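Local coordinates for protein E (Haemophilus influenzae, PDB 3ZH5) that acts as a multifunctional surface adhesin that binds host epithelial cells and the host proteins vitronectin, laminin and plasminogen, at residues 27-32 with 125-130; 31-36 with 41-46; 71-76 with 118-123. All coordinates share one frame; numbering follows the deposited sequence.

How the contacts relate
Contacts 1 and 3 seat helix 115-128 on the antiparallel sheet; contact 2 is a hairpin within that sheet. Contact 1 (27-32 with 125-130) and contact 3 (71-76 with 118-123) set different turns of that helix on two strands, with centres about 8 Å apart. The second strand of contact 2 (31-36 with 41-46) runs between those two; its centre lies about 7 Å from that of contact 1 and 9 Å from that of contact 3. Ser-31 and Ile-32 belong to the segments of both contacts 1 and 2, but only Ile-32 touches across both. Phe-44 CE1 reaches Ile-123 CD1 at 3.4 Å, tying contact 2 to contact 3, whose Cys-75 forms a disulfide with Cys-124.

Contact 1 (27-32 with 125-130); sequences IDSESI and ANYGKA
The last turn of the C-terminal helix rests here on a corner in strand 25-34, where Tyr-127 meets Ser-29 and Ile-32. On the helix side the contact is made by Tyr-127 alone. Ile-32 stands at about a right angle to it and puts two methyls over the same face. CD1 sits above the hydroxyl end, 3.5 Å from Tyr-127 CZ. It makes a CH-pi contact 3.9 Å from the ring centroid and 29° off the normal. The other branch, CG2, lies toward the rim of that face, 3.6 Å from Tyr-127 CD2. With CG1 beside the backbone N and CG2 beside the carbonyl carbon (chi1 -68°), both methyls can reach the ring together.

At the ring edge, near its plane, Ser-29 OG approaches Tyr-127 OH at 3.2 Å, a weak hydrogen bond in which either hydroxyl could be the donor. The corner that presents these two residues consists of overlapping type I turns, Asp-28 to Ser-31 and Ser-29 to Ile-32. The first is closed by Ser-31 N to Asp-28 O at 3.1 Å. An Asx turn reinforces it: Glu-30 N donates to Asp-28 OD1 at 3.1 Å, coming from above the carboxylate plane. Arg-68 holds the other carboxylate oxygen in a salt bridge, so Asp-28 also links the turn to a strand farther across the sheet.

Val-34 adds to the packing on Tyr-127, while Ile-27 contacts Ala-119 and Ile-123 farther up the helix. The contact is that of a helix laid against an antiparallel sheet, with an aromatic residue near its C-terminal end touching the strand corner.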
loop_
_atom_site.group_PDB
_atom_site.type_symbol
_atom_site.label_atom_id
_atom_site.label_comp_id
_atom_site.label_asym_id
_atom_site.label_seq_id
_atom_site.Cartn_x
_atom_site.Cartn_y
_atom_site.Cartn_z
ATOM N N ILE A 27 -3.735 -2.880 3.406
ATOM C CA ILE A 27 -4.469 -1.665 2.993
ATOM C C ILE A 27 -4.703 -0.849 4.248
ATOM O O ILE A 27 -5.094 -1.401 5.265
ATOM C CB ILE A 27 -5.853 -2.006 2.451
ATOM C CG1 ILE A 27 -5.729 -2.793 1.153
ATOM C CG2 ILE A 27 -6.727 -0.730 2.279
ATOM C CD1 ILE A 27 -6.968 -3.518 0.825
ATOM N N ASP A 28 -4.426 0.449 4.212
ATOM C CA ASP A 28 -4.701 1.269 5.367
ATOM C C ASP A 28 -6.124 1.733 5.153
ATOM O O ASP A 28 -6.420 2.573 4.271
ATOM C CB ASP A 28 -3.668 2.386 5.510
ATOM C CG ASP A 28 -4.069 3.465 6.525
ATOM O OD1 ASP A 28 -5.121 3.338 7.200
ATOM O OD2 ASP A 28 -3.277 4.435 6.681
ATOM N N SER A 29 -7.022 1.151 5.953
ATOM C CA SER A 29 -8.456 1.312 5.746
ATOM C C SER A 29 -8.868 2.782 5.919
ATOM O O SER A 29 -9.763 3.273 5.233
ATOM C CB SER A 29 -9.223 0.408 6.712
ATOM O OG SER A 29 -10.532 0.196 6.257
ATOM N N GLU A 30 -8.161 3.478 6.796
ATOM C CA GLU A 30 -8.502 4.847 7.164
ATOM C C GLU A 30 -8.235 5.806 6.009
ATOM O O GLU A 30 -8.913 6.846 5.885
ATOM C CB GLU A 30 -7.691 5.268 8.393
ATOM C CG GLU A 30 -8.079 6.614 9.006
ATOM C CD GLU A 30 -7.525 7.800 8.220
ATOM O OE1 GLU A 30 -6.607 7.582 7.390
ATOM O OE2 GLU A 30 -8.021 8.941 8.418
ATOM N N SER A 31 -7.259 5.447 5.183
ATOM C CA SER A 31 -6.824 6.258 4.040
ATOM C C SER A 31 -7.709 6.208 2.793
ATOM O O SER A 31 -7.490 6.983 1.838
ATOM C CB SER A 31 -5.410 5.795 3.640
ATOM O OG SER A 31 -5.431 4.610 2.871
ATOM N N ILE A 32 -8.749 5.391 2.806
ATOM C CA ILE A 32 -9.571 5.156 1.610
ATOM C C ILE A 32 -10.442 6.383 1.280
ATOM O O ILE A 32 -11.108 6.952 2.154
ATOM C CB ILE A 32 -10.460 3.890 1.791
ATOM C CG1 ILE A 32 -9.559 2.660 1.823
ATOM C CG2 ILE A 32 -11.555 3.767 0.705
ATOM C CD1 ILE A 32 -10.218 1.327 2.141
ATOM N N ALA A 125 -15.519 -4.821 -3.241
ATOM C CA ALA A 125 -16.642 -5.413 -2.536
ATOM C C ALA A 125 -17.208 -4.511 -1.452
ATOM O O ALA A 125 -18.419 -4.545 -1.207
ATOM C CB ALA A 125 -16.236 -6.739 -1.918
ATOM N N ASN A 126 -16.357 -3.770 -0.745
ATOM C CA ASN A 126 -16.854 -3.021 0.407
ATOM C C ASN A 126 -17.106 -1.514 0.156
ATOM O O ASN A 126 -17.877 -0.915 0.892
ATOM C CB ASN A 126 -15.944 -3.198 1.606
ATOM C CG ASN A 126 -16.003 -4.644 2.164
ATOM O OD1 ASN A 126 -16.739 -4.950 3.098
ATOM N ND2 ASN A 126 -15.232 -5.537 1.539
ATOM N N TYR A 127 -16.450 -0.973 -0.860
ATOM C CA TYR A 127 -16.481 0.464 -1.148
ATOM C C TYR A 127 -16.983 0.776 -2.563
ATOM O O TYR A 127 -17.630 1.805 -2.773
ATOM C CB TYR A 127 -15.097 1.062 -0.943
ATOM C CG TYR A 127 -14.549 0.978 0.467
ATOM C CD1 TYR A 127 -13.929 -0.186 0.934
ATOM C CD2 TYR A 127 -14.650 2.058 1.336
ATOM C CE1 TYR A 127 -13.413 -0.254 2.191
ATOM C CE2 TYR A 127 -14.131 1.995 2.615
ATOM C CZ TYR A 127 -13.524 0.830 3.038
ATOM O OH TYR A 127 -13.015 0.752 4.309
ATOM N N GLY A 128 -16.680 -0.097 -3.524
ATOM C CA GLY A 128 -17.244 -0.029 -4.869
ATOM C C GLY A 128 -18.698 -0.494 -4.883
ATOM O O GLY A 128 -19.467 -0.196 -5.797
ATOM N N LYS A 129 -19.061 -1.270 -3.867
ATOM C CA LYS A 129 -20.461 -1.494 -3.512
ATOM C C LYS A 129 -21.271 -2.357 -4.495
ATOM O O LYS A 129 -22.511 -2.298 -4.510
ATOM C CB LYS A 129 -21.142 -0.131 -3.304
ATOM C CG LYS A 129 -20.887 0.474 -1.938
ATOM C CD LYS A 129 -22.112 0.334 -1.080
ATOM C CE LYS A 129 -22.506 -1.130 -0.893
ATOM N NZ LYS A 129 -23.403 -1.293 0.273
ATOM N N ALA A 130 -20.590 -3.196 -5.271
ATOM C CA ALA A 130 -21.271 -3.944 -6.326
ATOM C C ALA A 130 -21.058 -5.460 -6.257
ATOM O O ALA A 130 -20.139 -5.957 -5.596
ATOM C CB ALA A 130 -20.859 -3.410 -7.699
#

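Contact 2 (31-36 with 41-46). With EDO (1,2-ethanediol), chain C.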
loop_
_atom_site.group_PDB
_atom_site.type_symbol
_atom_site.label_atom_id
_atom_site.label_comp_id
_atom_site.label_asym_id
_atom_site.label_seq_id
_atom_site.Cartn_x
_atom_site.Cartn_y
_atom_site.Cartn_z
ATOM N N SER A 31 -7.259 5.447 5.183
ATOM C CA SER A 31 -6.824 6.258 4.040
ATOM C C SER A 31 -7.709 6.208 2.793
ATOM O O SER A 31 -7.490 6.983 1.838
ATOM C CB SER A 31 -5.410 5.795 3.640
ATOM O OG SER A 31 -5.431 4.610 2.871
ATOM N N ILE A 32 -8.749 5.391 2.806
ATOM C CA ILE A 32 -9.571 5.156 1.610
ATOM C C ILE A 32 -10.442 6.383 1.280
ATOM O O ILE A 32 -11.108 6.952 2.154
ATOM C CB ILE A 32 -10.460 3.890 1.791
ATOM C CG1 ILE A 32 -9.559 2.660 1.823
ATOM C CG2 ILE A 32 -11.555 3.767 0.705
ATOM C CD1 ILE A 32 -10.218 1.327 2.141
ATOM N N TRP A 33 -10.417 6.783 0.017
ATOM C CA TRP A 33 -11.266 7.901 -0.477
ATOM C C TRP A 33 -11.963 7.442 -1.737
ATOM O O TRP A 33 -11.304 7.045 -2.705
ATOM C CB TRP A 33 -10.444 9.100 -0.828
ATOM C CG TRP A 33 -11.304 10.207 -1.278
ATOM C CD1 TRP A 33 -12.238 10.847 -0.522
ATOM C CD2 TRP A 33 -11.345 10.807 -2.581
ATOM N NE1 TRP A 33 -12.854 11.835 -1.267
ATOM C CE2 TRP A 33 -12.317 11.820 -2.541
ATOM C CE3 TRP A 33 -10.640 10.590 -3.785
ATOM C CZ2 TRP A 33 -12.605 12.617 -3.637
ATOM C CZ3 TRP A 33 -10.935 11.389 -4.876
ATOM C CH2 TRP A 33 -11.913 12.389 -4.800
ATOM N N VAL A 34 -13.279 7.432 -1.721
ATOM C CA VAL A 34 -14.028 7.056 -2.916
ATOM C C VAL A 34 -14.326 8.342 -3.668
ATOM O O VAL A 34 -14.857 9.250 -3.086
ATOM C CB VAL A 34 -15.323 6.362 -2.556
ATOM C CG1 VAL A 34 -16.178 6.114 -3.806
ATOM C CG2 VAL A 34 -15.012 5.025 -1.840
ATOM N N ASP A 35 -13.961 8.403 -4.950
ATOM C CA ASP A 35 -14.175 9.604 -5.791
ATOM C C ASP A 35 -15.631 10.023 -5.889
ATOM O O ASP A 35 -16.528 9.175 -6.112
ATOM C CB ASP A 35 -13.605 9.316 -7.210
ATOM C CG ASP A 35 -13.546 10.549 -8.089
ATOM O OD1 ASP A 35 -14.549 10.884 -8.735
ATOM O OD2 ASP A 35 -12.448 11.116 -8.213
ATOM N N ASN A 36 -15.909 11.331 -5.703
ATOM C CA ASN A 36 -17.288 11.777 -5.730
ATOM C C ASN A 36 -17.891 11.666 -7.115
ATOM O O ASN A 36 -19.103 11.457 -7.244
ATOM C CB ASN A 36 -17.415 13.245 -5.246
ATOM C CG ASN A 36 -16.448 14.202 -5.983
ATOM O OD1 ASN A 36 -15.225 14.136 -5.785
ATOM N ND2 ASN A 36 -17.001 15.086 -6.832
ATOM N N ILE A 41 -14.090 4.649 -8.604
ATOM C CA ILE A 41 -12.685 4.959 -8.493
ATOM C C ILE A 41 -12.336 5.156 -7.023
ATOM O O ILE A 41 -12.987 5.924 -6.333
ATOM C CB ILE A 41 -12.321 6.198 -9.366
ATOM C CG1 ILE A 41 -12.367 5.802 -10.842
ATOM C CG2 ILE A 41 -10.906 6.676 -9.061
ATOM C CD1 ILE A 41 -11.960 6.907 -11.784
ATOM N N VAL A 42 -11.367 4.396 -6.497
ATOM C CA VAL A 42 -11.053 4.509 -5.083
ATOM C C VAL A 42 -9.602 4.744 -4.874
ATOM O O VAL A 42 -8.782 4.006 -5.406
ATOM C CB VAL A 42 -11.455 3.207 -4.292
ATOM C CG1 VAL A 42 -11.255 3.401 -2.807
ATOM C CG2 VAL A 42 -12.893 2.820 -4.591
ATOM N N HIS A 43 -9.288 5.713 -4.023
ATOM C CA HIS A 43 -7.909 6.021 -3.646
ATOM C C HIS A 43 -7.594 5.405 -2.288
ATOM O O HIS A 43 -8.426 5.444 -1.353
ATOM C CB HIS A 43 -7.633 7.532 -3.532
ATOM C CG HIS A 43 -7.838 8.337 -4.788
ATOM N ND1 HIS A 43 -7.082 9.441 -5.071
ATOM C CD2 HIS A 43 -8.736 8.231 -5.794
ATOM C CE1 HIS A 43 -7.467 9.965 -6.225
ATOM N NE2 HIS A 43 -8.461 9.232 -6.690
ATOM N N PHE A 44 -6.396 4.846 -2.145
ATOM C CA PHE A 44 -5.983 4.255 -0.863
ATOM C C PHE A 44 -4.492 4.147 -0.697
ATOM O O PHE A 44 -3.785 4.091 -1.691
ATOM C CB PHE A 44 -6.608 2.867 -0.679
ATOM C CG PHE A 44 -6.080 1.809 -1.607
ATOM C CD1 PHE A 44 -6.632 1.614 -2.855
ATOM C CD2 PHE A 44 -5.092 0.944 -1.188
ATOM C CE1 PHE A 44 -6.164 0.601 -3.686
ATOM C CE2 PHE A 44 -4.620 -0.064 -2.025
ATOM C CZ PHE A 44 -5.165 -0.219 -3.276
ATOM N N ASP A 45 -3.998 4.097 0.544
ATOM C CA ASP A 45 -2.596 3.724 0.791
ATOM C C ASP A 45 -2.402 2.224 0.992
ATOM O O ASP A 45 -3.100 1.594 1.753
ATOM C CB ASP A 45 -2.017 4.428 2.006
ATOM C CG ASP A 45 -1.879 5.927 1.818
ATOM O OD1 ASP A 45 -1.936 6.418 0.656
ATOM O OD2 ASP A 45 -1.671 6.613 2.842
ATOM N N ALA A 46 -1.428 1.654 0.300
ATOM C CA ALA A 46 -0.943 0.323 0.659
ATOM C C ALA A 46 0.213 0.574 1.616
ATOM O O ALA A 46 0.959 1.535 1.431
ATOM C CB ALA A 46 -0.484 -0.416 -0.569
HETATM C C1 EDO C . -8.610 9.722 -10.776
HETATM O O1 EDO C . -8.738 9.299 -12.146
HETATM C C2 EDO C . -9.978 10.087 -10.197
HETATM O O2 EDO C . -10.020 9.912 -8.761
#
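Trp-33 and His-43 are paired across the antiparallel hairpin of strands 25-34 and 41-50, their side chains running side by side in the same direction. Their rings, however, are turned almost perpendicular, with planes at 86°. The indole presents an edge: Trp-33 CE3 stands over the centre of the imidazole face, 3.6 Å from His-43 CD2, a T-shaped stack. Trp-33 CG is anti to the backbone N (chi1 -178°), which lays the indole along its own strand toward Asp-35 and turns its CE3/CZ3 edge to His-43. The two residues form a hydrogen-bonded pair, Trp-33 N to His-43 O and His-43 N to Trp-33 O both measuring 2.8 Å.

Val-34 and Val-42, the next pair, are non-hydrogen-bonded and point to the other face of the sheet, toward helix 115-128. Ile-32 joins them there, its CG2 3.5 Å from Val-42 CG1. At one end of the ladder Asp-35 N donates to Ile-41 O. At the other, Ser-31 OG accepts from Asp-45 N at 2.8 Å and donates a hydrogen bond to Asp-28 O, so a side chain replaces a backbone partner where strand 25-34 turns its corner. The Asp-45 carboxylate is salt-bridged to Arg-68.

On the aromatic face an ethanediol, probably from the crystallisation liquor, relays between two side chains. His-43 NE2 donates to its O2 at 2.7 Å and a nearly straight 164°, and that O2 donates to Asp-35 OD2 at 2.8 Å. His-43 ND1 is hydrogen-bonded to Tyr-70 OH, so in this crystal both ring nitrogens are engaged, which would hold the ring's rotation. Asp-35 OD2, 4.7 Å from His-43 NE2 and not in contact, might favour a positive imidazole; the charge itself is not seen.

Contact 3 (71-76 with 118-123)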
loop_
_atom_site.group_PDB
_atom_site.type_symbol
_atom_site.label_atom_id
_atom_site.label_comp_id
_atom_site.label_asym_id
_atom_site.label_seq_id
_atom_site.Cartn_x
_atom_site.Cartn_y
_atom_site.Cartn_z
ATOM N N LYS A 71 -2.144 4.514 -3.879
ATOM C CA LYS A 71 -2.743 3.829 -5.030
ATOM C C LYS A 71 -4.073 4.456 -5.448
ATOM O O LYS A 71 -4.795 4.970 -4.597
ATOM C CB LYS A 71 -3.026 2.362 -4.666
ATOM C CG LYS A 71 -1.811 1.629 -4.138
ATOM C CD LYS A 71 -0.748 1.405 -5.229
ATOM C CE LYS A 71 0.212 0.310 -4.765
ATOM N NZ LYS A 71 1.392 0.174 -5.622
ATOM N N ILE A 72 -4.429 4.292 -6.728
ATOM C CA ILE A 72 -5.736 4.605 -7.209
ATOM C C ILE A 72 -6.210 3.401 -7.976
ATOM O O ILE A 72 -5.542 2.923 -8.936
ATOM C CB ILE A 72 -5.755 5.846 -8.153
ATOM C CG1 ILE A 72 -5.257 7.097 -7.423
ATOM C CG2 ILE A 72 -7.146 6.020 -8.738
ATOM C CD1 ILE A 72 -4.986 8.295 -8.302
ATOM N N LEU A 73 -7.361 2.901 -7.528
ATOM C CA LEU A 73 -8.019 1.761 -8.138
ATOM C C LEU A 73 -9.292 2.129 -8.876
ATOM O O LEU A 73 -10.180 2.777 -8.323
ATOM C CB LEU A 73 -8.306 0.690 -7.051
ATOM C CG LEU A 73 -9.181 -0.491 -7.452
ATOM C CD1 LEU A 73 -8.359 -1.383 -8.370
ATOM C CD2 LEU A 73 -9.641 -1.266 -6.180
ATOM N N ASN A 74 -9.417 1.651 -10.109
ATOM C CA ASN A 74 -10.684 1.655 -10.809
ATOM C C ASN A 74 -11.387 0.277 -10.748
ATOM O O ASN A 74 -10.940 -0.679 -11.370
ATOM C CB ASN A 74 -10.469 2.081 -12.252
ATOM C CG ASN A 74 -11.766 2.317 -12.979
ATOM O OD1 ASN A 74 -12.849 2.106 -12.427
ATOM N ND2 ASN A 74 -11.674 2.806 -14.197
ATOM N N CYS A 75 -12.483 0.191 -10.006
ATOM C CA CYS A 75 -13.178 -1.076 -9.762
ATOM C C CYS A 75 -13.876 -1.605 -11.001
ATOM O O CYS A 75 -14.243 -2.778 -11.047
ATOM C CB CYS A 75 -14.200 -0.952 -8.608
ATOM S SG CYS A 75 -13.401 -0.729 -7.039
ATOM N N ALA A 76 -14.074 -0.763 -12.006
ATOM C CA ALA A 76 -14.782 -1.199 -13.217
ATOM C C ALA A 76 -13.870 -2.028 -14.166
ATOM O O ALA A 76 -14.343 -2.880 -14.916
ATOM C CB ALA A 76 -15.347 0.002 -13.952
ATOM N N ASN A 118 -6.125 -9.198 -4.731
ATOM C CA ASN A 118 -6.879 -9.418 -3.477
ATOM C C ASN A 118 -7.312 -8.118 -2.854
ATOM O O ASN A 118 -8.450 -7.987 -2.327
ATOM C CB ASN A 118 -6.017 -10.259 -2.482
ATOM C CG ASN A 118 -6.741 -10.597 -1.158
ATOM O OD1 ASN A 118 -6.209 -10.306 -0.071
ATOM N ND2 ASN A 118 -7.921 -11.252 -1.240
ATOM N N ALA A 119 -6.431 -7.123 -2.922
ATOM C CA ALA A 119 -6.761 -5.815 -2.414
ATOM C C ALA A 119 -7.966 -5.263 -3.158
ATOM O O ALA A 119 -8.885 -4.762 -2.536
ATOM C CB ALA A 119 -5.608 -4.841 -2.519
ATOM N N ALA A 120 -7.965 -5.374 -4.481
ATOM C CA ALA A 120 -9.045 -4.828 -5.288
ATOM C C ALA A 120 -10.379 -5.569 -5.043
ATOM O O ALA A 120 -11.439 -4.938 -4.957
ATOM C CB ALA A 120 -8.676 -4.843 -6.743
ATOM N N GLN A 121 -10.327 -6.886 -4.888
ATOM C CA GLN A 121 -11.549 -7.631 -4.553
ATOM C C GLN A 121 -12.125 -7.139 -3.251
ATOM O O GLN A 121 -13.350 -6.984 -3.115
ATOM C CB GLN A 121 -11.252 -9.142 -4.423
ATOM C CG GLN A 121 -10.669 -9.702 -5.683
ATOM C CD GLN A 121 -11.651 -10.566 -6.450
ATOM O OE1 GLN A 121 -11.667 -11.799 -6.296
ATOM N NE2 GLN A 121 -12.465 -9.928 -7.300
ATOM N N ILE A 122 -11.266 -6.899 -2.270
ATOM C CA ILE A 122 -11.755 -6.466 -0.969
ATOM C C ILE A 122 -12.267 -5.044 -1.039
ATOM O O ILE A 122 -13.346 -4.739 -0.528
ATOM C CB ILE A 122 -10.664 -6.512 0.057
ATOM C CG1 ILE A 122 -10.266 -8.001 0.274
ATOM C CG2 ILE A 122 -11.119 -5.929 1.405
ATOM C CD1 ILE A 122 -9.096 -8.247 1.219
ATOM N N ILE A 123 -11.487 -4.166 -1.667
ATOM C CA ILE A 123 -11.892 -2.761 -1.690
ATOM C C ILE A 123 -13.181 -2.603 -2.466
ATOM O O ILE A 123 -14.130 -1.941 -1.999
ATOM C CB ILE A 123 -10.817 -1.838 -2.255
ATOM C CG1 ILE A 123 -9.763 -1.589 -1.200
ATOM C CG2 ILE A 123 -11.425 -0.433 -2.627
ATOM C CD1 ILE A 123 -8.483 -1.107 -1.811
#
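Leu-73, on the sheet, and Ala-120, on the helix, meet where helix 115-128 packs against the face of the sheet that carries Leu-73 of strand 64-74. No hydrogen bond joins the two segments; the contact is apolar and buried, and the leucine carries the strand's half of it.

Leu-73 CB points toward the helix but is still 5.6 Å from Ala-120 CB, well short of touching. With CG anti to the backbone N (chi1 171°), the branch point is carried on toward the helix and lies 4.4 Å from Ala-120 CB. The chain then forks, and both prongs reach the same small residue. CD1 comes 3.8 Å from Ala-120 CB. CD2 goes deeper, 3.7 Å from that methyl and equally near Ala-120 CA, so it touches the helix backbone itself. Ala-120 has only its CB there, and CD2 reaches past it to the CA. CD2 has a second neighbour one turn on, Ile-123, whose CB and CG2 branch are both 4.1 Å away. The leucine tip therefore sits against two residues spaced three apart on one side of the helix.

Outside the pair, Leu-80 packs on Leu-73 from the next strand, Tyr-78 and Leu-110 touch Ala-120, and Ile-27 and Phe-44 reach Ile-123. These side chains build the core between helix and sheet. A covalent tie lies just beyond the strand end, where Cys-75 SG is disulfide-bonded to Cys-124 SG of the helix, so strand and helix are linked by a bond as well as by packing.

The chain leaves the strand through an Asx turn at Asn-74. Ala-76 N donates to Asn-74 OD1 over 3.1 Å, nearly straight at the hydrogen (162°), yet arrives from above the amide plane, 54° out of it.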